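PDB 3UW2: Phosphoglucomutase/phosphomannomutase family protein, which probably catalyses intramolecular phosphoryl transfer on phosphosugars, as a metal-dependent member of the phosphohexose mutase family. Local coordinates for residues F106-L112 with Y175-Y181. Sequence-based numbering, arbitrary orientation.
Sequences FAASVPL and YDVADQY
F106 and Y181 form a T-shaped aromatic pair, ring centres 5.3 Å apart and planes at 79°: the edge of Y181 points at the face of F106, with Y181 CD1 lying 3.6 Å from F106 CG. The opposite face of the F106 ring is met toward its rim by CG2 of V110, so both faces have a neighbour, V110 from its own segment and Y181 from the other. A chi1 of 169°, which turns CG away from the backbone N, carries the ring to the other helix, where F106 CE2 comes within 3.6 Å of Y181 CA.

Apolar packing continues through V177, whose CG2 sits at the edge of the F106 ring, 4.0 Å from F106 CE2, and also touches A107 and L112. The L112 methyl CD2 reaches the Y175 ring obliquely, 3.9 Å from Y175 CE2.

The polar link is Q180, whose extended side chain passes V110 and gives a weak, nearly straight hydrogen bond from NE2 to P111 O (3.4 Å, 165°).

The contact thus packs helix 178-186 against the end of helix 101-107, in the alpha/beta/alpha domain I range, and the turn to strand 112-114. V177 and Y181 also touch V103, L209 of helix 206-216 backs Y181, and D363 binds its hydroxyl; A107 and Y175 pack on strand 92-98, the parallel neighbour of strand 172-174.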
loop_
_atom_site.group_PDB
_atom_site.type_symbol
_atom_site.label_atom_id
_atom_site.label_comp_id
_atom_site.label_asym_id
_atom_site.label_seq_id
_atom_site.Cartn_x
_atom_site.Cartn_y
_atom_site.Cartn_z
ATOM N N PHE A 106 2.260 2.066 13.319
ATOM C CA PHE A 106 1.515 2.671 14.412
ATOM C C PHE A 106 2.453 2.739 15.643
ATOM O O PHE A 106 2.446 3.756 16.392
ATOM C CB PHE A 106 0.263 1.845 14.704
ATOM C CG PHE A 106 -0.458 2.243 16.008
ATOM C CD1 PHE A 106 -1.310 3.338 16.042
ATOM C CD2 PHE A 106 -0.286 1.512 17.174
ATOM C CE1 PHE A 106 -2.002 3.679 17.199
ATOM C CE2 PHE A 106 -0.950 1.893 18.390
ATOM C CZ PHE A 106 -1.805 2.956 18.390
ATOM N N ALA A 107 3.234 1.666 15.879
ATOM C CA ALA A 107 4.202 1.684 17.013
ATOM C C ALA A 107 5.241 2.836 16.842
ATOM O O ALA A 107 5.711 3.367 17.788
ATOM C CB ALA A 107 4.929 0.317 17.146
ATOM N N ALA A 108 5.553 3.216 15.598
ATOM C CA ALA A 108 6.515 4.264 15.328
ATOM C C ALA A 108 5.788 5.645 15.325
ATOM O O ALA A 108 6.415 6.694 15.118
ATOM C CB ALA A 108 7.226 3.981 13.988
ATOM N N SER A 109 4.508 5.658 15.723
ATOM C CA SER A 109 3.711 6.905 15.682
ATOM C C SER A 109 3.256 7.390 17.043
ATOM O O SER A 109 2.792 8.542 17.149
ATOM C CB SER A 109 2.463 6.728 14.809
ATOM O OG SER A 109 2.894 6.434 13.466
ATOM N N VAL A 110 3.274 6.505 18.023
ATOM C CA VAL A 110 2.677 6.852 19.337
ATOM C C VAL A 110 3.591 6.521 20.497
ATOM O O VAL A 110 4.481 5.681 20.385
ATOM C CB VAL A 110 1.304 6.153 19.601
ATOM C CG1 VAL A 110 0.303 6.430 18.437
ATOM C CG2 VAL A 110 1.495 4.644 19.872
ATOM N N PRO A 111 3.350 7.164 21.649
ATOM C CA PRO A 111 4.148 6.869 22.858
ATOM C C PRO A 111 3.949 5.395 23.229
ATOM O O PRO A 111 2.852 4.864 23.048
ATOM C CB PRO A 111 3.535 7.772 23.931
ATOM C CG PRO A 111 2.842 8.866 23.166
ATOM C CD PRO A 111 2.456 8.330 21.801
ATOM N N LEU A 112 5.008 4.727 23.677
ATOM C CA LEU A 112 4.950 3.292 23.935
ATOM C C LEU A 112 5.134 3.151 25.396
ATOM O O LEU A 112 6.114 3.683 25.931
ATOM C CB LEU A 112 6.125 2.582 23.252
ATOM C CG LEU A 112 6.021 2.723 21.736
ATOM C CD1 LEU A 112 7.243 2.180 21.006
ATOM C CD2 LEU A 112 4.743 2.038 21.255
ATOM N N TYR A 175 7.644 -5.780 23.085
ATOM C CA TYR A 175 6.522 -4.973 23.492
ATOM C C TYR A 175 5.312 -5.302 22.642
ATOM O O TYR A 175 5.389 -5.290 21.402
ATOM C CB TYR A 175 6.840 -3.460 23.372
ATOM C CG TYR A 175 5.697 -2.606 23.851
ATOM C CD1 TYR A 175 5.389 -2.515 25.231
ATOM C CD2 TYR A 175 4.864 -1.930 22.931
ATOM C CE1 TYR A 175 4.308 -1.742 25.670
ATOM C CE2 TYR A 175 3.791 -1.147 23.357
ATOM C CZ TYR A 175 3.511 -1.054 24.729
ATOM O OH TYR A 175 2.449 -0.290 25.165
ATOM N N ASP A 176 4.196 -5.616 23.299
ATOM C CA ASP A 176 3.000 -5.896 22.523
ATOM C C ASP A 176 2.155 -4.624 22.433
ATOM O O ASP A 176 1.617 -4.144 23.408
ATOM C CB ASP A 176 2.221 -7.116 23.086
ATOM C CG ASP A 176 1.019 -7.548 22.186
ATOM O OD1 ASP A 176 0.683 -6.953 21.164
ATOM O OD2 ASP A 176 0.384 -8.524 22.539
ATOM N N VAL A 177 2.017 -4.128 21.224
ATOM C CA VAL A 177 1.310 -2.871 20.904
ATOM C C VAL A 177 -0.147 -3.126 20.355
ATOM O O VAL A 177 -0.916 -2.175 20.058
ATOM C CB VAL A 177 2.149 -2.090 19.864
ATOM C CG1 VAL A 177 1.892 -2.620 18.464
ATOM C CG2 VAL A 177 1.805 -0.606 19.900
ATOM N N ALA A 178 -0.563 -4.390 20.312
ATOM C CA ALA A 178 -1.894 -4.717 19.749
ATOM C C ALA A 178 -3.077 -4.106 20.502
ATOM O O ALA A 178 -4.015 -3.591 19.888
ATOM C CB ALA A 178 -2.058 -6.243 19.647
ATOM N N ASP A 179 -3.042 -4.164 21.821
ATOM C CA ASP A 179 -4.139 -3.638 22.615
ATOM C C ASP A 179 -4.242 -2.125 22.402
ATOM O O ASP A 179 -5.358 -1.631 22.254
ATOM C CB ASP A 179 -3.917 -3.859 24.119
ATOM C CG ASP A 179 -4.084 -5.305 24.534
ATOM O OD1 ASP A 179 -4.526 -6.155 23.730
ATOM O OD2 ASP A 179 -3.748 -5.587 25.697
ATOM N N GLN A 180 -3.111 -1.394 22.443
ATOM C CA GLN A 180 -3.169 0.066 22.179
ATOM C C GLN A 180 -3.763 0.312 20.779
ATOM O O GLN A 180 -4.557 1.209 20.569
ATOM C CB GLN A 180 -1.805 0.729 22.147
ATOM C CG GLN A 180 -1.208 0.992 23.484
ATOM C CD GLN A 180 0.140 1.642 23.359
ATOM O OE1 GLN A 180 1.162 1.070 23.743
ATOM N NE2 GLN A 180 0.152 2.858 22.857
ATOM N N TYR A 181 -3.332 -0.472 19.821
ATOM C CA TYR A 181 -3.848 -0.274 18.437
ATOM C C TYR A 181 -5.385 -0.472 18.343
ATOM O O TYR A 181 -6.145 0.392 17.872
ATOM C CB TYR A 181 -3.139 -1.249 17.557
ATOM C CG TYR A 181 -3.548 -1.190 16.071
ATOM C CD1 TYR A 181 -3.027 -0.220 15.209
ATOM C CD2 TYR A 181 -4.391 -2.153 15.554
ATOM C CE1 TYR A 181 -3.407 -0.227 13.822
ATOM C CE2 TYR A 181 -4.782 -2.162 14.229
ATOM C CZ TYR A 181 -4.267 -1.194 13.352
ATOM O OH TYR A 181 -4.637 -1.233 11.986
#